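Local structure of putative periplasmic protein (Wolinella succinogenes, 3KN3) at residues A[11-14]-A[15-19]; A[67-71]-A[72-76]; A[120-124]-A[125-129]; A[220-223]-A[224-228]. The protein can bind glutathione in a periplasmic-binding-protein fold and is probably a solute receptor, perhaps of a tungstate-type ABC transporter. All coordinates share one frame; numbering follows the deposited sequence.

Interaction 1: A[11-14]-A[15-19]; sequences TTTS and TDNTG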
loop_
_atom_site.group_PDB
_atom_site.type_symbol
_atom_site.label_atom_id
_atom_site.label_comp_id
_atom_site.label_asym_id
_atom_site.label_seq_id
_atom_site.Cartn_x
_atom_site.Cartn_y
_atom_site.Cartn_z
ATOM N N THR A 11 5.403 12.853 4.592
ATOM C CA THR A 11 4.674 11.691 4.126
ATOM C C THR A 11 3.497 12.065 3.225
ATOM O O THR A 11 3.305 13.223 2.837
ATOM C CB THR A 11 4.157 10.804 5.275
ATOM O OG1 THR A 11 3.671 9.578 4.723
ATOM C CG2 THR A 11 3.008 11.486 6.023
ATOM N N THR A 12 2.705 11.057 2.910
ATOM C CA THR A 12 1.649 11.182 1.925
ATOM C C THR A 12 0.280 11.150 2.579
ATOM O O THR A 12 0.050 10.443 3.561
ATOM C CB THR A 12 1.755 10.048 0.915
ATOM O OG1 THR A 12 1.935 10.602 -0.389
ATOM C CG2 THR A 12 0.522 9.170 0.966
ATOM N N THR A 13 -0.637 11.923 2.030
ATOM C CA THR A 13 -1.967 12.016 2.609
ATOM C C THR A 13 -2.666 10.645 2.726
ATOM O O THR A 13 -3.296 10.340 3.739
ATOM C CB THR A 13 -2.819 13.069 1.858
ATOM O OG1 THR A 13 -4.142 13.079 2.391
ATOM C CG2 THR A 13 -2.858 12.768 0.367
ATOM N N SER A 14 -2.524 9.798 1.718
ATOM C CA SER A 14 -3.106 8.469 1.830
ATOM C C SER A 14 -2.394 7.604 2.886
ATOM O O SER A 14 -3.040 6.819 3.580
ATOM C CB SER A 14 -3.184 7.771 0.467
ATOM O OG SER A 14 -1.911 7.660 -0.133
ATOM N N THR A 15 -1.077 7.761 3.026
ATOM C CA THR A 15 -0.335 7.009 4.047
ATOM C C THR A 15 -0.798 7.418 5.441
ATOM O O THR A 15 -1.066 6.582 6.302
ATOM C CB THR A 15 1.187 7.228 3.962
ATOM O OG1 THR A 15 1.665 6.843 2.675
ATOM C CG2 THR A 15 1.895 6.402 5.008
ATOM N N ASP A 16 -0.895 8.723 5.649
ATOM C CA ASP A 16 -1.352 9.261 6.916
ATOM C C ASP A 16 -2.692 8.669 7.332
ATOM O O ASP A 16 -2.912 8.404 8.515
ATOM C CB ASP A 16 -1.464 10.770 6.826
ATOM C CG ASP A 16 -1.832 11.396 8.151
ATOM O OD1 ASP A 16 -1.482 10.808 9.203
ATOM O OD2 ASP A 16 -2.471 12.469 8.142
ATOM N N ASN A 17 -3.573 8.447 6.353
ATOM C CA ASN A 17 -4.943 7.986 6.609
ATOM C C ASN A 17 -5.088 6.543 7.033
ATOM O O ASN A 17 -6.104 6.159 7.599
ATOM C CB ASN A 17 -5.824 8.240 5.397
ATOM C CG ASN A 17 -6.069 9.691 5.186
ATOM O OD1 ASN A 17 -5.902 10.497 6.108
ATOM N ND2 ASN A 17 -6.450 10.054 3.970
ATOM N N THR A 18 -4.067 5.749 6.748
ATOM C CA THR A 18 -3.998 4.381 7.215
ATOM C C THR A 18 -3.780 4.289 8.740
ATOM O O THR A 18 -4.070 3.256 9.361
ATOM C CB THR A 18 -2.855 3.633 6.507
ATOM O OG1 THR A 18 -1.596 4.029 7.070
ATOM C CG2 THR A 18 -2.870 3.943 5.004
ATOM N N GLY A 19 -3.275 5.364 9.346
ATOM C CA GLY A 19 -2.933 5.311 10.752
ATOM C C GLY A 19 -1.605 4.640 11.084
ATOM O O GLY A 19 -1.185 4.656 12.241
#
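Thr11, near the end of strand 6-12, meets Thr15 through its hydroxyl: OG1 lies 3.5 Å from Thr15 CB and also borders Thr15 CG2. With OG1 anti to the backbone N (chi1 -170°), that hydroxyl is turned to Phe59, whose carbonyl oxygen is its hydrogen-bond partner. Thr12, a residue of the glutathione site, holds the N-cap position of helix 13-18, yet its side chain makes no capping bond. As modelled it crosses the Thr15 side chain at about a right angle, but its first torsion (-121°) is strained and the placement of its branches doubtful. The carbonyl does the helical work: Asp16 N reaches Thr12 O at 2.9 Å with a nearly straight 172° bond. Thr13 follows with Asn17 N to Thr13 O at 3.2 Å, the Asn17 and Thr13 side chains lying side by side and pointing the same way. At Ser14 the pattern frays: Thr18 N and Asn17 N bond only weakly to Ser14 O, and Thr18 CG2 packs 3.2 Å from that oxygen. Thr18 OG1 instead donates to Thr15 O (2.7 Å). The helix start is thus held by backbone bonds without a Thr12 side-chain cap, consistent with that residue's role in the glutathione site.

Interaction 2: A[67-71]-A[72-76]; sequences LEYVE and KGFGI
Tyr69 O accepts two amide protons as helix 63-72 ends: Phe74 N approaches at 3.1 Å, and Gly73 N adds a weak bond. Gly73 N also donates to Val70 O at 3.0 Å, from well above the carbonyl plane. Together with the positive phi of Gly73 (100°), the bonds from Phe74 and Gly73 define a Schellman motif. One residue earlier the helix is still regular, Lys72 N bonding to Glu68 O at 2.8 Å. A water donates to both Val70 O and Gly75 O, and Val70 CA makes a CA-H...O contact with Gly75 O, so the chain leaving the turn is tied back to the helix twice over. The turn brings Phe74 onto the Tyr69 ring. Phe74 CB sits over the centre of one Tyr69 face, 3.5 Å from its centroid, and the Phe74 ring points its edge at that face in an offset edge-to-face pair, planes at 73°. Gly75 N comes to Tyr69 CD2 obliquely at 3.6 Å. Beyond the ring, Tyr69 OH bonds to Leu47 O. With an alanine in place of Tyr69, Phe74 CB would probably lose the ring it rests on and Leu47 O its hydroxyl partner. Tyr69 and Val70 touch Met206 of strand 202-208, while Ile76 pairs with Ala207, so the turn delivers the chain from helix 63-72 into strand 75-76, which pairs antiparallel with strand 202-208.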
loop_
_atom_site.group_PDB
_atom_site.type_symbol
_atom_site.label_atom_id
_atom_site.label_comp_id
_atom_site.label_asym_id
_atom_site.label_seq_id
_atom_site.Cartn_x
_atom_site.Cartn_y
_atom_site.Cartn_z
ATOM N N LEU A 67 12.093 4.655 -6.692
ATOM C CA LEU A 67 13.317 4.193 -7.338
ATOM C C LEU A 67 14.024 5.310 -8.122
ATOM O O LEU A 67 15.240 5.444 -8.056
ATOM C CB LEU A 67 13.030 2.970 -8.212
ATOM C CG LEU A 67 12.359 1.811 -7.462
ATOM C CD1 LEU A 67 12.760 0.470 -8.067
ATOM C CD2 LEU A 67 12.679 1.822 -5.963
ATOM N N GLU A 68 13.248 6.108 -8.847
ATOM C CA GLU A 68 13.748 7.329 -9.474
ATOM C C GLU A 68 14.491 8.163 -8.456
ATOM O O GLU A 68 15.609 8.625 -8.692
ATOM C CB GLU A 68 12.574 8.172 -9.949
ATOM C CG GLU A 68 11.693 7.500 -10.939
ATOM C CD GLU A 68 12.010 7.957 -12.326
ATOM O OE1 GLU A 68 11.464 7.364 -13.282
ATOM O OE2 GLU A 68 12.811 8.914 -12.452
ATOM N N TYR A 69 13.813 8.374 -7.331
ATOM C CA TYR A 69 14.286 9.211 -6.250
ATOM C C TYR A 69 15.681 8.796 -5.806
ATOM O O TYR A 69 16.595 9.617 -5.777
ATOM C CB TYR A 69 13.315 9.094 -5.079
ATOM C CG TYR A 69 13.329 10.244 -4.101
ATOM C CD1 TYR A 69 12.934 11.514 -4.495
ATOM C CD2 TYR A 69 13.695 10.048 -2.771
ATOM C CE1 TYR A 69 12.916 12.560 -3.608
ATOM C CE2 TYR A 69 13.686 11.081 -1.877
ATOM C CZ TYR A 69 13.295 12.343 -2.298
ATOM O OH TYR A 69 13.273 13.394 -1.413
ATOM N N VAL A 70 15.835 7.519 -5.460
ATOM C CA VAL A 70 17.127 6.967 -5.045
ATOM C C VAL A 70 18.179 7.210 -6.109
ATOM O O VAL A 70 19.278 7.696 -5.845
ATOM C CB VAL A 70 17.026 5.452 -4.855
ATOM C CG1 VAL A 70 18.383 4.870 -4.461
ATOM C CG2 VAL A 70 15.961 5.129 -3.840
ATOM N N GLU A 71 17.813 6.848 -7.325
ATOM C CA GLU A 71 18.634 7.066 -8.500
ATOM C C GLU A 71 19.156 8.500 -8.649
ATOM O O GLU A 71 20.360 8.714 -8.817
ATOM C CB GLU A 71 17.810 6.707 -9.721
ATOM C CG GLU A 71 18.554 6.838 -10.991
ATOM C CD GLU A 71 18.405 5.602 -11.812
ATOM O OE1 GLU A 71 19.287 5.355 -12.655
ATOM O OE2 GLU A 71 17.416 4.868 -11.590
ATOM N N LYS A 72 18.235 9.467 -8.608
ATOM C CA LYS A 72 18.554 10.886 -8.766
ATOM C C LYS A 72 19.524 11.358 -7.681
ATOM O O LYS A 72 20.187 12.387 -7.830
ATOM C CB LYS A 72 17.266 11.724 -8.705
ATOM C CG LYS A 72 16.932 12.546 -9.964
ATOM C CD LYS A 72 15.954 11.820 -10.890
ATOM C CE LYS A 72 14.507 12.182 -10.597
ATOM N NZ LYS A 72 14.222 13.599 -10.947
ATOM N N GLY A 73 19.591 10.611 -6.584
ATOM C CA GLY A 73 20.477 10.948 -5.485
ATOM C C GLY A 73 19.773 11.653 -4.339
ATOM O O GLY A 73 20.409 12.135 -3.407
ATOM N N PHE A 74 18.453 11.702 -4.403
ATOM C CA PHE A 74 17.673 12.460 -3.438
ATOM C C PHE A 74 17.492 11.696 -2.136
ATOM O O PHE A 74 17.624 12.271 -1.059
ATOM C CB PHE A 74 16.317 12.889 -4.034
ATOM C CG PHE A 74 16.449 13.819 -5.203
ATOM C CD1 PHE A 74 17.631 14.512 -5.414
ATOM C CD2 PHE A 74 15.402 14.009 -6.081
ATOM C CE1 PHE A 74 17.766 15.374 -6.492
ATOM C CE2 PHE A 74 15.523 14.867 -7.159
ATOM C CZ PHE A 74 16.706 15.550 -7.364
ATOM N N GLY A 75 17.203 10.402 -2.235
ATOM C CA GLY A 75 17.034 9.583 -1.050
ATOM C C GLY A 75 18.002 8.420 -1.005
ATOM O O GLY A 75 18.458 7.937 -2.041
ATOM N N ILE A 76 18.324 7.973 0.202
ATOM C CA ILE A 76 19.142 6.782 0.393
ATOM C C ILE A 76 18.478 5.891 1.426
ATOM O O ILE A 76 17.529 6.307 2.090
ATOM C CB ILE A 76 20.540 7.133 0.890
ATOM C CG1 ILE A 76 20.473 7.823 2.250
ATOM C CG2 ILE A 76 21.271 8.022 -0.113
ATOM C CD1 ILE A 76 21.855 8.181 2.813
HETATM O O HOH W 1 20.734 7.763 -3.580
#

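Interaction 3: A[120-124]-A[125-129]; sequences RGDKS and GTHSK. With GOL (glycerol), chain E.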
loop_
_atom_site.group_PDB
_atom_site.type_symbol
_atom_site.label_atom_id
_atom_site.label_comp_id
_atom_site.label_asym_id
_atom_site.label_seq_id
_atom_site.Cartn_x
_atom_site.Cartn_y
_atom_site.Cartn_z
ATOM N N ARG A 120 -10.125 -0.490 -10.762
ATOM C CA ARG A 120 -10.251 0.921 -10.406
ATOM C C ARG A 120 -10.246 1.768 -11.669
ATOM O O ARG A 120 -10.982 2.740 -11.765
ATOM C CB ARG A 120 -9.106 1.376 -9.479
ATOM C CG ARG A 120 -9.231 0.924 -8.036
ATOM C CD ARG A 120 -10.249 1.730 -7.266
ATOM N NE ARG A 120 -9.868 3.140 -7.144
ATOM C CZ ARG A 120 -9.138 3.641 -6.148
ATOM N NH1 ARG A 120 -8.685 2.860 -5.174
ATOM N NH2 ARG A 120 -8.856 4.933 -6.124
ATOM N N GLY A 121 -9.397 1.408 -12.626
ATOM C CA GLY A 121 -9.288 2.154 -13.868
ATOM C C GLY A 121 -9.173 3.667 -13.699
ATOM O O GLY A 121 -9.744 4.423 -14.481
ATOM N N ASP A 122 -8.448 4.105 -12.673
ATOM C CA ASP A 122 -8.156 5.521 -12.452
ATOM C C ASP A 122 -6.657 5.682 -12.224
ATOM O O ASP A 122 -5.896 4.732 -12.394
ATOM C CB ASP A 122 -8.927 6.070 -11.240
ATOM C CG ASP A 122 -8.603 5.323 -9.949
ATOM O OD1 ASP A 122 -9.110 5.719 -8.877
ATOM O OD2 ASP A 122 -7.844 4.329 -10.007
ATOM N N LYS A 123 -6.227 6.882 -11.845
ATOM C CA LYS A 123 -4.843 7.072 -11.428
ATOM C C LYS A 123 -4.772 6.735 -9.955
ATOM O O LYS A 123 -4.979 7.598 -9.105
ATOM C CB LYS A 123 -4.383 8.512 -11.621
ATOM C CG LYS A 123 -4.374 9.020 -13.043
ATOM C CD LYS A 123 -3.713 10.394 -13.066
ATOM C CE LYS A 123 -4.328 11.297 -11.991
ATOM N NZ LYS A 123 -3.616 12.596 -11.791
ATOM N N SER A 124 -4.485 5.482 -9.643
ATOM C CA SER A 124 -4.565 5.038 -8.265
ATOM C C SER A 124 -3.376 4.157 -7.941
ATOM O O SER A 124 -2.806 3.532 -8.831
ATOM C CB SER A 124 -5.859 4.256 -8.054
ATOM O OG SER A 124 -6.200 4.181 -6.689
ATOM N N GLY A 125 -3.006 4.111 -6.667
ATOM C CA GLY A 125 -1.938 3.230 -6.232
ATOM C C GLY A 125 -2.437 1.803 -6.296
ATOM O O GLY A 125 -1.708 0.878 -6.661
ATOM N N THR A 126 -3.704 1.641 -5.935
ATOM C CA THR A 126 -4.376 0.364 -5.997
ATOM C C THR A 126 -4.500 -0.095 -7.446
ATOM O O THR A 126 -4.304 -1.271 -7.745
ATOM C CB THR A 126 -5.756 0.447 -5.326
ATOM O OG1 THR A 126 -5.595 0.954 -3.997
ATOM C CG2 THR A 126 -6.387 -0.910 -5.234
ATOM N N HIS A 127 -4.785 0.829 -8.356
ATOM C CA HIS A 127 -4.944 0.447 -9.752
ATOM C C HIS A 127 -3.638 -0.052 -10.349
ATOM O O HIS A 127 -3.620 -1.056 -11.052
ATOM C CB HIS A 127 -5.532 1.582 -10.598
ATOM C CG HIS A 127 -5.818 1.191 -12.021
ATOM N ND1 HIS A 127 -5.768 2.085 -13.063
ATOM C CD2 HIS A 127 -6.142 -0.005 -12.569
ATOM C CE1 HIS A 127 -6.053 1.461 -14.197
ATOM N NE2 HIS A 127 -6.286 0.195 -13.923
ATOM N N SER A 128 -2.538 0.635 -10.075
ATOM C CA SER A 128 -1.276 0.230 -10.693
ATOM C C SER A 128 -0.734 -1.037 -10.038
ATOM O O SER A 128 -0.015 -1.809 -10.663
ATOM C CB SER A 128 -0.250 1.356 -10.658
ATOM O OG SER A 128 -0.070 1.795 -9.332
ATOM N N LYS A 129 -1.103 -1.257 -8.785
ATOM C CA LYS A 129 -0.808 -2.516 -8.122
ATOM C C LYS A 129 -1.567 -3.667 -8.767
ATOM O O LYS A 129 -0.991 -4.701 -9.071
ATOM C CB LYS A 129 -1.185 -2.451 -6.651
ATOM C CG LYS A 129 -1.000 -3.770 -5.943
ATOM C CD LYS A 129 0.419 -4.260 -6.103
ATOM C CE LYS A 129 0.722 -5.374 -5.115
ATOM N NZ LYS A 129 2.151 -5.750 -5.157
HETATM C C1 GOL E . -6.986 3.995 -2.119
HETATM O O1 GOL E . -8.093 4.871 -2.156
HETATM C C2 GOL E . -5.786 4.626 -2.824
HETATM O O2 GOL E . -5.573 3.981 -4.056
HETATM C C3 GOL E . -4.527 4.438 -1.983
HETATM O O3 GOL E . -3.398 4.805 -2.745
#
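His127, in the first turn of helix 125-138, folds back over the loop that follows strand 117-119, a strand-loop-helix element of the periplasmic binding protein fold that carries the glutathione-site residues Arg120, Gly125 and Thr126. Its CB packs 3.8 Å from Arg120 CB. Because CG stands anti to the backbone N (chi1 -175°), the ring is thrown out across the loop, where Gly121 N sits over the centre of one face, near CG and CD2. ND1 donates to a lone pair of Asp122 O at 2.7 Å, in that carbonyl's plane, with the oxygen 16° out of the ring plane. CE1 comes 3.3 Å from Gly121 CA, which makes a CH-pi contact with the face that Gly121 N covers, and at the tip NE2 lies 3.6 Å from Gly121 CA on that same face. Cutting His127 back to alanine would probably deprive Asp122 O of this donor and Gly121 of the ring against it, freeing the loop to move. Ser124, the N-cap residue, adds a backbone tie, Ser128 N bonding to Ser124 O at 3.2 Å. Arg120 NH2 forms a salt bridge with Asp122 OD1 (2.9 Å), while Arg120 NE bonds to Gln153 O. A glycerol, probably from the crystallisation liquor, puts its C1 at the edge of the guanidinium. Its O2 donates to Ser124 OG at 2.7 Å and shares a hydrogen bond with Thr126 OG1 at 3.0 Å.

Interaction 4: A[220-223]-A[224-228]; sequences GAKQ and FIDWI
Helix 218-229 lies against the sheet that contains strand 202-208, and its solvent side carries an i to i+4 salt bridge between Lys222 and Asp226. Lys222 NZ reaches Asp226 OD2 at 3.3 Å, a weak bond. The aliphatic chain takes part as well: CE lies 3.2 Å from Asp226 OD1 and nearly as close to OD2, so the carboxylate rests against the end of the lysine chain. Bends at chi2 and chi4 bring the lysine over to it, and Asp226 CG, anti to the carbonyl carbon (chi1 -69°), leans back toward Lys222 O. Beneath this pair Asp226 N donates to Lys222 O at 2.8 Å. The other backbone bonds repeat the step: Phe224 N to Gly220 O, Ile225 N to Ala221 O at 3.0 Å, and Trp227 N to Gln223 O at 2.9 Å. Side-chain carbons also brush these carbonyls, Ile225 CG1 coming 3.5 Å from Ala221 O. Phe224 and Ile225 turn to Ile205 of strand 202-208, where Ile228 joins them, and Ala221 meets Ala207. The Phe224 ring packs edge-to-face with Tyr28, and Trp227 NE1 bonds to Asp31, both partners on helix 20-32. The lysine-aspartate pair one turn apart is a common surface feature of helices, and with apolar residues toward the sheet it fits an amphipathic helix packed on the sheet of an alpha/beta lobe.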
loop_
_atom_site.group_PDB
_atom_site.type_symbol
_atom_site.label_atom_id
_atom_site.label_comp_id
_atom_site.label_asym_id
_atom_site.label_seq_id
_atom_site.Cartn_x
_atom_site.Cartn_y
_atom_site.Cartn_z
ATOM N N GLY A 220 19.436 10.997 13.074
ATOM C CA GLY A 220 18.075 10.727 13.474
ATOM C C GLY A 220 17.378 9.829 12.467
ATOM O O GLY A 220 16.642 8.923 12.843
ATOM N N ALA A 221 17.615 10.075 11.184
ATOM C CA ALA A 221 16.999 9.274 10.132
ATOM C C ALA A 221 17.456 7.814 10.177
ATOM O O ALA A 221 16.638 6.883 10.151
ATOM C CB ALA A 221 17.284 9.895 8.756
ATOM N N LYS A 222 18.768 7.608 10.245
ATOM C CA LYS A 222 19.306 6.256 10.283
ATOM C C LYS A 222 18.847 5.497 11.545
ATOM O O LYS A 222 18.565 4.292 11.508
ATOM C CB LYS A 222 20.833 6.294 10.168
ATOM C CG LYS A 222 21.519 4.986 10.432
ATOM C CD LYS A 222 21.595 4.093 9.204
ATOM C CE LYS A 222 22.335 2.786 9.540
ATOM N NZ LYS A 222 23.453 2.993 10.539
ATOM N N GLN A 223 18.744 6.208 12.660
ATOM C CA GLN A 223 18.278 5.579 13.888
ATOM C C GLN A 223 16.851 5.050 13.738
ATOM O O GLN A 223 16.546 3.914 14.098
ATOM C CB GLN A 223 18.356 6.559 15.048
ATOM C CG GLN A 223 17.928 5.974 16.374
ATOM C CD GLN A 223 17.862 7.031 17.473
ATOM O OE1 GLN A 223 18.868 7.660 17.797
ATOM N NE2 GLN A 223 16.669 7.238 18.036
ATOM N N PHE A 224 15.977 5.878 13.191
ATOM C CA PHE A 224 14.602 5.472 12.982
ATOM C C PHE A 224 14.509 4.286 12.036
ATOM O O PHE A 224 13.748 3.351 12.264
ATOM C CB PHE A 224 13.808 6.635 12.420
ATOM C CG PHE A 224 12.395 6.295 12.126
ATOM C CD1 PHE A 224 11.535 5.945 13.150
ATOM C CD2 PHE A 224 11.920 6.330 10.834
ATOM C CE1 PHE A 224 10.218 5.638 12.885
ATOM C CE2 PHE A 224 10.603 6.025 10.563
ATOM C CZ PHE A 224 9.752 5.678 11.589
ATOM N N ILE A 225 15.287 4.330 10.966
ATOM C CA ILE A 225 15.283 3.249 9.994
ATOM C C ILE A 225 15.797 1.951 10.617
ATOM O O ILE A 225 15.241 0.882 10.384
ATOM C CB ILE A 225 16.104 3.628 8.733
ATOM C CG1 ILE A 225 15.316 4.601 7.855
ATOM C CG2 ILE A 225 16.507 2.396 7.948
ATOM C CD1 ILE A 225 16.136 5.166 6.720
ATOM N N ASP A 226 16.851 2.040 11.416
ATOM C CA ASP A 226 17.389 0.849 12.063
ATOM C C ASP A 226 16.350 0.266 13.027
ATOM O O ASP A 226 16.183 -0.946 13.129
ATOM C CB ASP A 226 18.692 1.162 12.801
ATOM C CG ASP A 226 19.850 1.495 11.860
ATOM O OD1 ASP A 226 19.736 1.245 10.642
ATOM O OD2 ASP A 226 20.887 2.002 12.351
ATOM N N TRP A 227 15.637 1.142 13.723
ATOM C CA TRP A 227 14.610 0.706 14.668
ATOM C C TRP A 227 13.537 -0.113 13.941
ATOM O O TRP A 227 13.201 -1.224 14.348
ATOM C CB TRP A 227 14.018 1.933 15.358
ATOM C CG TRP A 227 12.870 1.681 16.268
ATOM C CD1 TRP A 227 12.926 1.179 17.530
ATOM C CD2 TRP A 227 11.491 1.958 16.007
ATOM N NE1 TRP A 227 11.669 1.097 18.063
ATOM C CE2 TRP A 227 10.767 1.576 17.149
ATOM C CE3 TRP A 227 10.798 2.485 14.912
ATOM C CZ2 TRP A 227 9.372 1.708 17.235
ATOM C CZ3 TRP A 227 9.413 2.607 14.996
ATOM C CH2 TRP A 227 8.719 2.219 16.149
ATOM N N ILE A 228 13.030 0.439 12.846
ATOM C CA ILE A 228 12.033 -0.217 12.013
ATOM C C ILE A 228 12.518 -1.582 11.498
ATOM O O ILE A 228 11.812 -2.582 11.520
ATOM C CB ILE A 228 11.740 0.673 10.804
ATOM C CG1 ILE A 228 10.856 1.853 11.217
ATOM C CG2 ILE A 228 11.130 -0.140 9.682
ATOM C CD1 ILE A 228 9.398 1.505 11.359
#

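Interactions 1, 2, 3 and 4 follow one another along the chain without overlap. Interactions 1, 2 and 4 attach to one six-stranded sheet: interaction 1 at the end of strand 6-12, interactions 2 and 4 both against strand 202-208, where their nearest atoms come within about 5 Å although their centres are 18 Å apart. Interaction 3 belongs to the other, five-stranded sheet through strand 117-119, its centre 31 Å from that of interaction 4. The centres of interactions 1 and 3 are only 17 Å apart, and both hold glutathione-site residues, so they probably face each other across the cleft between the two lobes. Interactions 2 and 4 are structural packing within the first lobe.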